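Local atomic coordinates of uncharacterized protein Q99UF4 (Staphylococcus aureus, PDB entry 3B2N), a protein that probably acts as a DNA-binding response regulator of the LuxR family, whose receiver domain would take up a phosphoryl signal and so regulate transcription. Residues Ala33-Asn37 against Gly38-Met42; Pro89-Phe92 against Glu93-Val96; Lys106-Ser109 against Ile110-Val114. All coordinates share one frame; numbering follows the deposited sequence.

Contact 1. Residues Ala33-Asn37 against Gly38-Met42; sequences ADTDN and GLDAM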
loop_
_atom_site.group_PDB
_atom_site.type_symbol
_atom_site.label_atom_id
_atom_site.label_comp_id
_atom_site.label_asym_id
_atom_site.label_seq_id
_atom_site.Cartn_x
_atom_site.Cartn_y
_atom_site.Cartn_z
ATOM N N ALA A 33 6.023 9.777 0.920
ATOM C CA ALA A 33 5.862 9.723 2.370
ATOM C C ALA A 33 5.829 8.259 2.781
ATOM O O ALA A 33 5.425 7.432 1.974
ATOM C CB ALA A 33 4.520 10.423 2.792
ATOM N N ASP A 34 6.216 7.946 4.013
ATOM C CA ASP A 34 6.015 6.605 4.522
ATOM C C ASP A 34 5.663 6.672 6.017
ATOM O O ASP A 34 6.058 7.626 6.693
ATOM C CB ASP A 34 7.274 5.776 4.317
ATOM C CG ASP A 34 8.398 6.192 5.235
ATOM O OD1 ASP A 34 9.140 7.130 4.876
ATOM O OD2 ASP A 34 8.541 5.590 6.318
ATOM N N THR A 35 4.963 5.667 6.553
ATOM C CA THR A 35 4.512 5.756 7.960
ATOM C C THR A 35 4.126 4.382 8.459
ATOM O O THR A 35 3.906 3.484 7.665
ATOM C CB THR A 35 3.285 6.755 8.146
ATOM O OG1 THR A 35 2.838 6.737 9.494
ATOM C CG2 THR A 35 2.095 6.348 7.269
ATOM N N ASP A 36 4.031 4.232 9.763
ATOM C CA ASP A 36 3.587 2.982 10.364
ATOM C C ASP A 36 2.166 3.120 10.898
ATOM O O ASP A 36 1.652 2.230 11.542
ATOM C CB ASP A 36 4.540 2.534 11.463
ATOM C CG ASP A 36 4.601 3.507 12.638
ATOM O OD1 ASP A 36 5.209 3.142 13.664
ATOM O OD2 ASP A 36 4.064 4.618 12.559
ATOM N N ASN A 37 1.515 4.213 10.592
ATOM C CA ASN A 37 0.183 4.480 11.180
ATOM C C ASN A 37 -0.851 4.765 10.103
ATOM O O ASN A 37 -0.662 5.658 9.253
ATOM C CB ASN A 37 0.282 5.648 12.177
ATOM C CG ASN A 37 -1.028 5.932 12.882
ATOM O OD1 ASN A 37 -2.009 6.349 12.270
ATOM N ND2 ASN A 37 -1.034 5.746 14.185
ATOM N N GLY A 38 -1.961 4.025 10.120
ATOM C CA GLY A 38 -2.947 4.157 9.029
ATOM C C GLY A 38 -3.701 5.490 9.006
ATOM O O GLY A 38 -4.102 5.971 7.939
ATOM N N LEU A 39 -3.925 6.081 10.182
ATOM C CA LEU A 39 -4.520 7.408 10.222
ATOM C C LEU A 39 -3.582 8.454 9.610
ATOM O O LEU A 39 -4.006 9.337 8.825
ATOM C CB LEU A 39 -4.825 7.807 11.657
ATOM C CG LEU A 39 -5.560 9.116 11.896
ATOM C CD1 LEU A 39 -6.828 9.265 11.045
ATOM C CD2 LEU A 39 -5.899 9.212 13.396
ATOM N N ASP A 40 -2.326 8.377 10.025
ATOM C CA ASP A 40 -1.249 9.161 9.418
ATOM C C ASP A 40 -1.219 9.010 7.889
ATOM O O ASP A 40 -1.276 10.010 7.171
ATOM C CB ASP A 40 0.101 8.751 10.037
ATOM C CG ASP A 40 1.220 9.715 9.683
ATOM O OD1 ASP A 40 0.888 10.875 9.401
ATOM O OD2 ASP A 40 2.424 9.316 9.668
ATOM N N ALA A 41 -1.166 7.758 7.406
ATOM C CA ALA A 41 -1.225 7.459 5.972
ATOM C C ALA A 41 -2.422 8.149 5.291
ATOM O O ALA A 41 -2.258 8.769 4.258
ATOM C CB ALA A 41 -1.289 5.940 5.726
ATOM N N MET A 42 -3.614 8.031 5.860
ATOM C CA MET A 42 -4.818 8.603 5.241
ATOM C C MET A 42 -4.671 10.108 5.057
ATOM O O MET A 42 -5.030 10.626 4.013
ATOM C CB MET A 42 -6.075 8.263 6.055
ATOM C CG MET A 42 -7.464 8.499 5.348
ATOM S SD MET A 42 -7.710 7.548 3.802
ATOM C CE MET A 42 -7.751 8.864 2.577
#

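Contact 2. Residues Pro89-Phe92 against Glu93-Val96; sequences PGYF and EKAV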
loop_
_atom_site.group_PDB
_atom_site.type_symbol
_atom_site.label_atom_id
_atom_site.label_comp_id
_atom_site.label_asym_id
_atom_site.label_seq_id
_atom_site.Cartn_x
_atom_site.Cartn_y
_atom_site.Cartn_z
ATOM N N PRO A 89 -8.177 -16.224 5.400
ATOM C CA PRO A 89 -9.174 -16.022 4.331
ATOM C C PRO A 89 -10.013 -14.735 4.492
ATOM O O PRO A 89 -10.350 -14.093 3.491
ATOM C CB PRO A 89 -10.083 -17.262 4.472
ATOM C CG PRO A 89 -9.862 -17.757 5.913
ATOM C CD PRO A 89 -8.389 -17.519 6.087
ATOM N N GLY A 90 -10.341 -14.376 5.739
ATOM C CA GLY A 90 -11.143 -13.190 6.038
ATOM C C GLY A 90 -10.556 -11.899 5.484
ATOM O O GLY A 90 -11.295 -11.054 4.960
ATOM N N TYR A 91 -9.230 -11.749 5.582
ATOM C CA TYR A 91 -8.573 -10.512 5.179
ATOM C C TYR A 91 -8.562 -10.322 3.668
ATOM O O TYR A 91 -8.701 -9.211 3.168
ATOM C CB TYR A 91 -7.141 -10.447 5.706
ATOM C CG TYR A 91 -7.031 -10.312 7.202
ATOM C CD1 TYR A 91 -7.245 -9.090 7.829
ATOM C CD2 TYR A 91 -6.704 -11.413 7.995
ATOM C CE1 TYR A 91 -7.140 -8.950 9.214
ATOM C CE2 TYR A 91 -6.598 -11.293 9.388
ATOM C CZ TYR A 91 -6.810 -10.051 9.985
ATOM O OH TYR A 91 -6.692 -9.937 11.355
ATOM N N PHE A 92 -8.347 -11.403 2.938
ATOM C CA PHE A 92 -8.323 -11.298 1.518
ATOM C C PHE A 92 -9.743 -10.967 0.982
ATOM O O PHE A 92 -9.903 -10.174 0.060
ATOM C CB PHE A 92 -7.827 -12.609 0.915
ATOM C CG PHE A 92 -7.806 -12.606 -0.578
ATOM C CD1 PHE A 92 -7.040 -11.686 -1.271
ATOM C CD2 PHE A 92 -8.591 -13.490 -1.295
ATOM C CE1 PHE A 92 -7.002 -11.665 -2.662
ATOM C CE2 PHE A 92 -8.574 -13.469 -2.695
ATOM C CZ PHE A 92 -7.757 -12.550 -3.370
ATOM N N GLU A 93 -10.754 -11.586 1.559
ATOM C CA GLU A 93 -12.110 -11.296 1.142
ATOM C C GLU A 93 -12.469 -9.837 1.449
ATOM O O GLU A 93 -13.174 -9.208 0.657
ATOM C CB GLU A 93 -13.111 -12.252 1.827
ATOM C CG GLU A 93 -12.813 -13.701 1.582
ATOM C CD GLU A 93 -13.528 -14.633 2.569
ATOM O OE1 GLU A 93 -13.079 -15.801 2.684
ATOM O OE2 GLU A 93 -14.538 -14.230 3.218
ATOM N N LYS A 94 -12.013 -9.306 2.591
ATOM C CA LYS A 94 -12.292 -7.891 2.944
ATOM C C LYS A 94 -11.591 -6.929 1.954
ATOM O O LYS A 94 -12.134 -5.914 1.577
ATOM C CB LYS A 94 -11.892 -7.560 4.394
ATOM C CG LYS A 94 -13.017 -7.572 5.399
ATOM C CD LYS A 94 -12.486 -7.280 6.791
ATOM C CE LYS A 94 -12.467 -8.565 7.650
ATOM N NZ LYS A 94 -11.294 -8.691 8.607
ATOM N N ALA A 95 -10.401 -7.281 1.510
ATOM C CA ALA A 95 -9.669 -6.451 0.529
ATOM C C ALA A 95 -10.410 -6.464 -0.807
ATOM O O ALA A 95 -10.557 -5.434 -1.429
ATOM C CB ALA A 95 -8.279 -6.984 0.351
ATOM N N VAL A 96 -10.911 -7.638 -1.209
ATOM C CA VAL A 96 -11.519 -7.810 -2.522
ATOM C C VAL A 96 -12.835 -7.032 -2.542
ATOM O O VAL A 96 -13.067 -6.243 -3.445
ATOM C CB VAL A 96 -11.724 -9.300 -2.846
ATOM C CG1 VAL A 96 -12.637 -9.509 -4.096
ATOM C CG2 VAL A 96 -10.319 -9.987 -3.046
#

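Contact 3. Residues Lys106-Ser109 against Ile110-Val114; sequences KERS and IEELV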
loop_
_atom_site.group_PDB
_atom_site.type_symbol
_atom_site.label_atom_id
_atom_site.label_comp_id
_atom_site.label_asym_id
_atom_site.label_seq_id
_atom_site.Cartn_x
_atom_site.Cartn_y
_atom_site.Cartn_z
ATOM N N LYS A 106 3.627 -11.252 1.871
ATOM C CA LYS A 106 5.077 -11.046 2.096
ATOM C C LYS A 106 5.921 -12.288 1.849
ATOM O O LYS A 106 7.122 -12.255 2.098
ATOM C CB LYS A 106 5.336 -10.428 3.482
ATOM C CG LYS A 106 4.632 -9.050 3.547
ATOM C CD LYS A 106 4.871 -8.347 4.862
ATOM C CE LYS A 106 4.180 -6.995 4.923
ATOM N NZ LYS A 106 4.246 -6.523 6.361
ATOM N N GLU A 107 5.284 -13.374 1.355
ATOM C CA GLU A 107 5.994 -14.465 0.664
ATOM C C GLU A 107 6.686 -14.062 -0.647
ATOM O O GLU A 107 7.584 -14.764 -1.134
ATOM C CB GLU A 107 5.028 -15.619 0.356
ATOM C CG GLU A 107 4.925 -16.601 1.514
ATOM C CD GLU A 107 3.838 -17.651 1.310
ATOM O OE1 GLU A 107 3.626 -18.446 2.248
ATOM O OE2 GLU A 107 3.208 -17.688 0.219
ATOM N N ARG A 108 6.251 -12.937 -1.214
ATOM C CA ARG A 108 6.763 -12.394 -2.478
ATOM C C ARG A 108 7.904 -11.480 -2.165
ATOM O O ARG A 108 7.932 -10.887 -1.081
ATOM C CB ARG A 108 5.653 -11.549 -3.171
ATOM C CG ARG A 108 4.326 -12.297 -3.415
ATOM C CD ARG A 108 4.373 -13.167 -4.688
ATOM N NE ARG A 108 5.107 -14.389 -4.440
ATOM C CZ ARG A 108 4.627 -15.455 -3.787
ATOM N NH1 ARG A 108 5.420 -16.516 -3.626
ATOM N NH2 ARG A 108 3.376 -15.470 -3.286
ATOM N N SER A 109 8.833 -11.329 -3.108
ATOM C CA SER A 109 9.923 -10.364 -2.965
ATOM C C SER A 109 9.470 -8.955 -3.334
ATOM O O SER A 109 8.408 -8.774 -3.937
ATOM C CB SER A 109 11.067 -10.743 -3.908
ATOM O OG SER A 109 10.632 -10.645 -5.263
ATOM N N ILE A 110 10.300 -7.956 -3.006
ATOM C CA ILE A 110 10.069 -6.570 -3.428
ATOM C C ILE A 110 10.086 -6.446 -4.982
ATOM O O ILE A 110 9.249 -5.739 -5.568
ATOM C CB ILE A 110 11.004 -5.545 -2.655
ATOM C CG1 ILE A 110 10.506 -5.442 -1.197
ATOM C CG2 ILE A 110 11.042 -4.144 -3.382
ATOM C CD1 ILE A 110 11.357 -4.608 -0.230
ATOM N N GLU A 111 10.950 -7.200 -5.629
ATOM C CA GLU A 111 10.961 -7.328 -7.115
ATOM C C GLU A 111 9.596 -7.739 -7.658
ATOM O O GLU A 111 9.094 -7.135 -8.605
ATOM C CB GLU A 111 11.941 -8.417 -7.592
ATOM C CG GLU A 111 13.391 -8.130 -7.403
ATOM C CD GLU A 111 13.939 -8.489 -5.996
ATOM O OE1 GLU A 111 13.220 -8.386 -4.944
ATOM O OE2 GLU A 111 15.137 -8.875 -5.958
ATOM N N GLU A 112 9.006 -8.799 -7.088
ATOM C CA GLU A 112 7.620 -9.208 -7.471
ATOM C C GLU A 112 6.582 -8.122 -7.128
ATOM O O GLU A 112 5.670 -7.817 -7.896
ATOM C CB GLU A 112 7.295 -10.545 -6.814
ATOM C CG GLU A 112 8.208 -11.673 -7.379
ATOM C CD GLU A 112 8.147 -12.994 -6.606
ATOM O OE1 GLU A 112 8.023 -12.987 -5.367
ATOM O OE2 GLU A 112 8.236 -14.062 -7.254
ATOM N N LEU A 113 6.764 -7.492 -5.979
ATOM C CA LEU A 113 5.856 -6.417 -5.622
ATOM C C LEU A 113 5.932 -5.281 -6.664
ATOM O O LEU A 113 4.901 -4.767 -7.096
ATOM C CB LEU A 113 6.137 -5.932 -4.184
ATOM C CG LEU A 113 5.512 -4.599 -3.781
ATOM C CD1 LEU A 113 4.036 -4.767 -3.766
ATOM C CD2 LEU A 113 6.035 -4.102 -2.431
ATOM N N VAL A 114 7.144 -4.909 -7.081
ATOM C CA VAL A 114 7.330 -3.896 -8.132
ATOM C C VAL A 114 6.659 -4.323 -9.451
ATOM O O VAL A 114 5.944 -3.540 -10.046
ATOM C CB VAL A 114 8.843 -3.495 -8.333
ATOM C CG1 VAL A 114 9.079 -2.798 -9.692
ATOM C CG2 VAL A 114 9.363 -2.638 -7.115
#

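Contact 1. Residues Ala33-Asn37 against Gly38-Met42
Asn37 and Ala41 are joined by the first backbone bond of helix 38-48, Ala41 N to Asn37 O at 2.8 Å. Strand 29-35 ends at Thr35, the chain turns through Asp36 and Asn37, and the helix starts at Gly38. This is a strand-to-helix junction of the CheY-like receiver fold, built from an ST turn and an N-cap. In the ST turn, Thr35 OG1 accepts from Asn37 N at 3.1 Å. Asn37 is the N-cap residue. Its CG lies anti to the backbone N (chi1 -177°), which carries the amide back over the start of the helix. There OD1 receives two backbone N-H groups of the first turn. The bond from Asp40 N to Asn37 OD1 is nearly straight, at 3.0 Å, and its donor is tilted from the carbonyl plane. The bond from Leu39 N to Asn37 OD1 is weak because it is bent (120° at the hydrogen), although its length is 2.8 Å. Asn37 therefore uses both its main-chain and its side-chain oxygen on the new helix. Asp40 reaches back to the strand end, its side chain crossing that of Thr35. The methyl branch of Thr35 serves a different neighbour: Thr35 CG2 packs on Ala41 CB at 3.7 Å. Both Thr35 and Ala41 also touch Ala9 on strand 4-9, so the patch extends to the neighbouring strand of the sheet. The hydroxyl of Thr35 links the two halves of the turn, since it accepts from Asn37 N and donates to Asp40. Thr35 OG1 meets Asp40 OD2 on the anti side of the carboxylate, at 2.6 Å and 18° out of its plane.

Contact 2. Residues Pro89-Phe92 against Glu93-Val96
Helix 89-97 is the connecting helix of a beta-alpha-beta unit, between strands 79-84 and 102-105 of the receiver domain. Residues Pro89-Phe92 and Glu93-Val96 are successive turns of it. Four i to i+4 backbone bonds join them, from Glu93 N to Pro89 O through Val96 N to Phe92 O, with lengths of 3.0 to 3.2 Å. The clearest side-chain contact is a CH-pi interaction between Phe92 and Val96. With Phe92 CG anti to the backbone N (chi1 178°) and beside the carbonyl carbon, the ring comes alongside Val96, one turn on. Val96 CG2 sits over one face of that ring, 3.8 Å from its centroid and 17° off the normal. Val96 CG2 is offset toward the rim, with Phe92 CZ the closest ring atom at 3.6 Å. The same methyl, Val96 CG2, lies 3.1 Å from Phe92 O and is thus packed against both the ring and the backbone of Phe92. Glu93 lies back along the preceding turn, with Glu93 CG 3.1 Å from Pro89 O. The chain of Lys94 is bent at its far end and runs beside Tyr91, pointing the same way. Lys94 NZ comes to 4.1 Å from Tyr91 CD1 and approaches the ring obliquely. The helix packs through Tyr91 and Ala95, which touch Leu65 of helix 64-73 and Tyr103 of strand 102-105. Phe92 also meets Tyr103, edge-to-face. The Tyr91 ring meets Phe86 in the loop after strand 79-84, while Phe92, Glu93 and Val96 lie on the exposed side of the helix.

Contact 3. Residues Lys106-Ser109 against Ile110-Val114
Ser109 and Glu112 exchange two hydrogen bonds across the start of helix 110-121, and together they form a capping box. Ser109 OG accepts from Glu112 N at 3.1 Å, along a nearly straight N-H. In return, Ser109 N donates to Glu112 OE1 at 2.9 Å. That oxygen is met on the anti side of the carboxylate, with the donor 21° out of its plane. The hydroxyl of Ser109 stands between its own backbone N and carbonyl carbon (chi1 64°), a position from which OG faces the amide of Glu112. The Glu112 chain is extended beyond CG, which takes OE1 back past the helix start to the amide of Ser109. The first backbone bond of the helix, Leu113 N to Ser109 O at 2.9 Å, joins the same two segments.

Glu112 OE1 has a second, looser partner. Arg108 NE forms a weak hydrogen bond to Glu112 OE1 at 3.4 Å, part of a salt bridge. The Arg108 chain is bent at its second and third torsions and folds toward the helix. The carboxylate comes to the edge of the guanidinium, near its plane, but the two planes are turned 65° apart. OE1 thus serves a main-chain amide and a charged side chain, and both would probably favour the ionised form of Glu112.

Farther out, Glu111 bends back so that Glu111 OE1 lies 3.4 Å from Ser109 CB. Ile110 touches Leu22 and the buried Leu113 touches Met19, both of helix 13-26. Leu113 also packs on Ile81 and Val83 of strand 79-84. Such a serine-glutamate capping box is a classic helix N-terminal motif, and here it begins the last helix of the receiver domain.

Following the chain from the N terminus, the three contacts come in series. None nests in or crosses another, and none touches another. Contact 1 closes the turn from strand 29-35, an outermost strand of the parallel sheet, into helix 38-48. Contact 2 closes no loop. It lies within helix 89-97, which leads from strand 79-84 to strand 102-105, the other outermost strand. Contact 3 then closes the loop after strand 102-105 and starts helix 110-121. Contacts 1 and 3 are on opposite sides of the chain's centre, with their own centres about 21 Å apart. Both are strand-to-helix junctions with a capped helix start.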